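Local coordinates for replicase polyprotein 1a (Avian infectious bronchitis virus, PDB 3LD1), which is part of nsp2, a non-structural protein cut from the coronavirus replicase polyprotein and still without a clearly established role in infection, at residues S143-K157 with I198-I212. The protein carries 3 engineered substitutions. Residues are numbered along the deposited sequence; the frame is centred on the assembly and turned at random.
Sequences SAMAMRRLVGEVTAK and IAALKMAFAKCAKSI
Phe205 reaches across from helix 194-207 and plants its ring against helix 140-162, where Leu150 covers one face. The CB of Leu150 stands 3.8 Å from the ring centroid and 13° off the normal, a CH-pi contact over the centre, while its CD1 lies 3.6 Å from Phe205 CD2 on the CG side of the ring. Met147 comes instead to the ring edge: its SD lies in the ring plane, 3.9 Å from Phe205 CD2, as a Met-aromatic contact. Val151 and Val154 each offer CG2 to the ring obliquely and complete the hole that receives Phe205.

The two helices run roughly parallel; the axes of their short segments approach to 11.0 Å and cross at 33°, and the helices interlock by knobs-into-holes packing within the helical middle of the chain. Met147 is the reciprocal knob, set among Ile198, Leu201, Lys202 and Phe205. Its chain runs straight through chi2 and then bends at chi3 (-94°), which carries CE to within 3.5 Å of Ile198 CG2. One turn earlier, the CB of Ala144 packs on Ile198 CD1. Helix 174-185 borders the same core, with Leu185 touching both Val151 and Leu201, whereas Tyr30 of helix 30-46 packs against Phe205.

Lys202 and Ser143 meet through their aliphatic carbons. Lys202 lays CG beside the Met147 thioether and CE 4.0 Å from Ser143 CB; its NZ goes on to the carbonyl of Ala137, and Ser143 OG is held by the carbonyls of Lys139 and Ile140. Beyond the end of helix 194-207, the extended Lys157 chain brings NZ close to Ala209 O, at an angle poor for a hydrogen bond, and Ile212 turns back to rest CG2 3.6 Å from Lys157 O.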
loop_
_atom_site.group_PDB
_atom_site.type_symbol
_atom_site.label_atom_id
_atom_site.label_comp_id
_atom_site.label_asym_id
_atom_site.label_seq_id
_atom_site.Cartn_x
_atom_site.Cartn_y
_atom_site.Cartn_z
ATOM N N SER A 143 -6.862 4.690 -17.848
ATOM C CA SER A 143 -6.406 4.194 -16.550
ATOM C C SER A 143 -6.362 5.351 -15.516
ATOM O O SER A 143 -6.889 5.216 -14.389
ATOM C CB SER A 143 -5.073 3.483 -16.671
ATOM O OG SER A 143 -4.161 4.286 -17.419
ATOM N N ALA A 144 -5.869 6.539 -15.924
ATOM C CA ALA A 144 -5.732 7.635 -14.905
ATOM C C ALA A 144 -7.067 8.059 -14.357
ATOM O O ALA A 144 -7.196 8.301 -13.156
ATOM C CB ALA A 144 -5.014 8.789 -15.431
ATOM N N MET A 145 -8.072 8.092 -15.226
ATOM C CA MET A 145 -9.440 8.461 -14.819
ATOM C C MET A 145 -9.972 7.380 -13.924
ATOM O O MET A 145 -10.399 7.662 -12.826
ATOM C CB MET A 145 -10.355 8.635 -16.083
ATOM C CG MET A 145 -11.902 8.930 -15.820
ATOM S SD MET A 145 -12.719 7.405 -15.346
ATOM C CE MET A 145 -12.590 6.422 -16.804
ATOM N N ALA A 146 -9.932 6.120 -14.381
ATOM C CA ALA A 146 -10.473 4.969 -13.558
ATOM C C ALA A 146 -9.819 4.774 -12.202
ATOM O O ALA A 146 -10.506 4.392 -11.225
ATOM C CB ALA A 146 -10.421 3.589 -14.380
ATOM N N MET A 147 -8.497 4.944 -12.155
ATOM C CA MET A 147 -7.784 4.815 -10.903
ATOM C C MET A 147 -8.251 5.809 -9.857
ATOM O O MET A 147 -8.064 5.581 -8.661
ATOM C CB MET A 147 -6.272 4.921 -11.079
ATOM C CG MET A 147 -5.613 3.716 -11.745
ATOM S SD MET A 147 -3.804 3.893 -11.805
ATOM C CE MET A 147 -3.470 4.593 -13.380
ATOM N N ARG A 148 -8.877 6.900 -10.295
ATOM C CA ARG A 148 -9.300 7.869 -9.340
ATOM C C ARG A 148 -10.109 7.194 -8.254
ATOM O O ARG A 148 -10.149 7.703 -7.178
ATOM C CB ARG A 148 -10.030 9.079 -10.007
ATOM C CG ARG A 148 -9.046 9.887 -10.865
ATOM C CD ARG A 148 -9.722 10.956 -11.701
ATOM N NE ARG A 148 -9.411 12.257 -11.144
ATOM C CZ ARG A 148 -8.347 12.948 -11.489
ATOM N NH1 ARG A 148 -7.544 12.482 -12.441
ATOM N NH2 ARG A 148 -8.125 14.100 -10.916
ATOM N N ARG A 149 -10.714 6.034 -8.530
ATOM C CA ARG A 149 -11.700 5.441 -7.600
ATOM C C ARG A 149 -11.007 4.775 -6.465
ATOM O O ARG A 149 -11.629 4.517 -5.422
ATOM C CB ARG A 149 -12.546 4.337 -8.236
ATOM C CG ARG A 149 -13.377 4.680 -9.429
ATOM C CD ARG A 149 -14.216 3.392 -9.831
ATOM N NE ARG A 149 -15.615 3.789 -9.949
ATOM C CZ ARG A 149 -16.643 3.306 -9.251
ATOM N NH1 ARG A 149 -16.521 2.295 -8.394
ATOM N NH2 ARG A 149 -17.842 3.816 -9.471
ATOM N N LEU A 150 -9.756 4.401 -6.723
ATOM C CA LEU A 150 -8.942 3.637 -5.782
ATOM C C LEU A 150 -8.433 4.449 -4.574
ATOM O O LEU A 150 -8.149 3.867 -3.523
ATOM C CB LEU A 150 -7.769 3.002 -6.479
ATOM C CG LEU A 150 -8.124 2.011 -7.570
ATOM C CD1 LEU A 150 -6.912 1.524 -8.317
ATOM C CD2 LEU A 150 -8.917 0.874 -7.054
ATOM N N VAL A 151 -8.392 5.784 -4.728
ATOM C CA VAL A 151 -7.963 6.693 -3.678
ATOM C C VAL A 151 -8.921 6.518 -2.513
ATOM O O VAL A 151 -8.538 6.096 -1.436
ATOM C CB VAL A 151 -7.962 8.102 -4.209
ATOM C CG1 VAL A 151 -7.538 9.064 -3.118
ATOM C CG2 VAL A 151 -7.003 8.209 -5.448
ATOM N N GLY A 152 -10.191 6.742 -2.775
ATOM C CA GLY A 152 -11.256 6.426 -1.837
ATOM C C GLY A 152 -11.096 5.064 -1.181
ATOM O O GLY A 152 -11.192 4.981 0.040
ATOM N N GLU A 153 -10.868 3.987 -1.937
ATOM C CA GLU A 153 -10.792 2.655 -1.272
ATOM C C GLU A 153 -9.574 2.631 -0.343
ATOM O O GLU A 153 -9.702 2.262 0.835
ATOM C CB GLU A 153 -10.799 1.428 -2.234
ATOM C CG GLU A 153 -12.180 1.140 -2.921
ATOM C CD GLU A 153 -12.031 0.685 -4.414
ATOM O OE1 GLU A 153 -11.387 -0.368 -4.690
ATOM O OE2 GLU A 153 -12.574 1.374 -5.329
ATOM N N VAL A 154 -8.427 3.106 -0.855
ATOM C CA VAL A 154 -7.175 3.031 -0.125
ATOM C C VAL A 154 -7.219 3.944 1.102
ATOM O O VAL A 154 -6.872 3.510 2.222
ATOM C CB VAL A 154 -5.994 3.340 -1.025
ATOM C CG1 VAL A 154 -4.727 3.505 -0.236
ATOM C CG2 VAL A 154 -5.871 2.263 -2.035
ATOM N N THR A 155 -7.652 5.199 0.908
ATOM C CA THR A 155 -7.814 6.111 2.036
ATOM C C THR A 155 -8.544 5.391 3.169
ATOM O O THR A 155 -7.992 5.214 4.248
ATOM C CB THR A 155 -8.571 7.308 1.630
ATOM O OG1 THR A 155 -7.813 7.941 0.606
ATOM C CG2 THR A 155 -8.775 8.285 2.840
ATOM N N ALA A 156 -9.762 4.942 2.882
ATOM C CA ALA A 156 -10.527 4.099 3.800
ATOM C C ALA A 156 -9.738 2.969 4.490
ATOM O O ALA A 156 -9.644 2.957 5.687
ATOM C CB ALA A 156 -11.785 3.560 3.138
ATOM N N LYS A 157 -9.207 2.006 3.771
ATOM C CA LYS A 157 -8.430 0.961 4.416
ATOM C C LYS A 157 -7.365 1.514 5.400
ATOM O O LYS A 157 -6.957 0.806 6.327
ATOM C CB LYS A 157 -7.743 0.076 3.377
ATOM C CG LYS A 157 -8.669 -0.635 2.351
ATOM C CD LYS A 157 -7.864 -1.542 1.347
ATOM C CE LYS A 157 -8.775 -2.300 0.399
ATOM N NZ LYS A 157 -7.955 -3.275 -0.316
ATOM N N ILE A 198 2.079 7.194 -14.139
ATOM C CA ILE A 198 0.881 6.365 -14.145
ATOM C C ILE A 198 1.295 4.923 -13.959
ATOM O O ILE A 198 0.646 4.208 -13.184
ATOM C CB ILE A 198 0.057 6.570 -15.412
ATOM C CG1 ILE A 198 -0.636 7.948 -15.355
ATOM C CG2 ILE A 198 -0.938 5.427 -15.571
ATOM C CD1 ILE A 198 -1.609 8.150 -14.190
ATOM N N ALA A 199 2.398 4.522 -14.606
ATOM C CA ALA A 199 2.897 3.186 -14.443
ATOM C C ALA A 199 3.392 2.952 -12.964
ATOM O O ALA A 199 3.342 1.840 -12.418
ATOM C CB ALA A 199 4.031 2.958 -15.450
ATOM N N ALA A 200 3.856 4.002 -12.297
ATOM C CA ALA A 200 4.318 3.779 -10.937
ATOM C C ALA A 200 3.087 3.576 -10.028
ATOM O O ALA A 200 3.068 2.781 -9.082
ATOM C CB ALA A 200 5.116 4.974 -10.515
ATOM N N LEU A 201 2.034 4.261 -10.390
ATOM C CA LEU A 201 0.866 4.252 -9.599
ATOM C C LEU A 201 0.079 2.978 -9.744
ATOM O O LEU A 201 -0.533 2.496 -8.797
ATOM C CB LEU A 201 0.020 5.418 -10.038
ATOM C CG LEU A 201 -1.077 5.829 -9.139
ATOM C CD1 LEU A 201 -0.412 6.166 -7.799
ATOM C CD2 LEU A 201 -1.600 7.021 -9.821
ATOM N N LYS A 202 0.070 2.407 -10.930
ATOM C CA LYS A 202 -0.489 1.042 -11.026
ATOM C C LYS A 202 0.300 0.106 -10.102
ATOM O O LYS A 202 -0.275 -0.620 -9.289
ATOM C CB LYS A 202 -0.417 0.496 -12.470
ATOM C CG LYS A 202 -1.208 1.265 -13.573
ATOM C CD LYS A 202 -0.785 0.724 -14.978
ATOM C CE LYS A 202 -1.761 1.244 -16.057
ATOM N NZ LYS A 202 -1.084 1.221 -17.398
ATOM N N MET A 203 1.625 0.138 -10.204
ATOM C CA MET A 203 2.458 -0.736 -9.403
ATOM C C MET A 203 2.093 -0.542 -7.930
ATOM O O MET A 203 1.860 -1.501 -7.203
ATOM C CB MET A 203 3.926 -0.508 -9.687
ATOM C CG MET A 203 4.805 -1.488 -8.880
ATOM S SD MET A 203 4.926 -0.971 -7.114
ATOM C CE MET A 203 6.631 -0.429 -7.040
ATOM N N ALA A 204 1.959 0.708 -7.519
ATOM C CA ALA A 204 1.667 1.003 -6.142
ATOM C C ALA A 204 0.273 0.573 -5.760
ATOM O O ALA A 204 0.070 0.095 -4.617
ATOM C CB ALA A 204 1.877 2.489 -5.858
ATOM N N PHE A 205 -0.707 0.700 -6.669
ATOM C CA PHE A 205 -2.088 0.249 -6.280
ATOM C C PHE A 205 -2.155 -1.312 -6.191
ATOM O O PHE A 205 -2.944 -1.841 -5.443
ATOM C CB PHE A 205 -3.210 0.794 -7.203
ATOM C CG PHE A 205 -3.628 2.268 -6.931
ATOM C CD1 PHE A 205 -3.968 2.694 -5.655
ATOM C CD2 PHE A 205 -3.707 3.160 -7.967
ATOM C CE1 PHE A 205 -4.294 3.978 -5.405
ATOM C CE2 PHE A 205 -4.076 4.460 -7.756
ATOM C CZ PHE A 205 -4.374 4.891 -6.448
ATOM N N ALA A 206 -1.313 -2.000 -6.959
ATOM C CA ALA A 206 -1.135 -3.427 -6.864
ATOM C C ALA A 206 -0.538 -3.708 -5.501
ATOM O O ALA A 206 -0.969 -4.623 -4.804
ATOM C CB ALA A 206 -0.168 -3.951 -7.990
ATOM N N LYS A 207 0.427 -2.883 -5.079
ATOM C CA LYS A 207 1.177 -3.297 -3.898
ATOM C C LYS A 207 0.266 -3.292 -2.732
ATOM O O LYS A 207 0.466 -4.037 -1.784
ATOM C CB LYS A 207 2.453 -2.509 -3.628
ATOM C CG LYS A 207 3.317 -3.143 -2.512
ATOM C CD LYS A 207 4.716 -2.519 -2.340
ATOM C CE LYS A 207 5.478 -3.048 -1.092
ATOM N NZ LYS A 207 6.653 -2.139 -0.783
ATOM N N CYS A 208 -0.793 -2.517 -2.824
ATOM C CA CYS A 208 -1.603 -2.465 -1.694
ATOM C C CYS A 208 -3.032 -2.820 -1.945
ATOM O O CYS A 208 -3.895 -2.599 -1.093
ATOM C CB CYS A 208 -1.396 -1.161 -0.992
ATOM S SG CYS A 208 -1.968 0.225 -1.826
ATOM N N ALA A 209 -3.275 -3.438 -3.102
ATOM C CA ALA A 209 -4.590 -3.967 -3.373
ATOM C C ALA A 209 -5.050 -4.810 -2.185
ATOM O O ALA A 209 -6.209 -4.662 -1.734
ATOM C CB ALA A 209 -4.556 -4.835 -4.611
ATOM N N LYS A 210 -4.135 -5.667 -1.685
ATOM C CA LYS A 210 -4.497 -6.840 -0.872
ATOM C C LYS A 210 -4.812 -6.462 0.591
ATOM O O LYS A 210 -5.861 -6.791 1.103
ATOM C CB LYS A 210 -3.367 -7.899 -0.916
ATOM C CG LYS A 210 -3.817 -9.329 -1.270
ATOM C CD LYS A 210 -3.536 -9.649 -2.753
ATOM C CE LYS A 210 -4.138 -11.024 -3.195
ATOM N NZ LYS A 210 -4.491 -11.136 -4.692
ATOM N N SER A 211 -3.901 -5.767 1.275
ATOM C CA SER A 211 -4.119 -5.376 2.688
ATOM C C SER A 211 -3.373 -4.099 2.898
ATOM O O SER A 211 -2.474 -3.754 2.111
ATOM C CB SER A 211 -3.474 -6.420 3.567
ATOM O OG SER A 211 -2.202 -6.696 2.970
ATOM N N ILE A 212 -3.712 -3.394 3.964
ATOM C CA ILE A 212 -2.889 -2.263 4.416
ATOM C C ILE A 212 -2.470 -2.584 5.845
ATOM O O ILE A 212 -3.349 -2.800 6.685
ATOM C CB ILE A 212 -3.657 -0.882 4.231
ATOM C CG1 ILE A 212 -3.201 -0.155 2.963
ATOM C CG2 ILE A 212 -3.524 0.075 5.425
ATOM C CD1 ILE A 212 -3.694 -0.744 1.701
#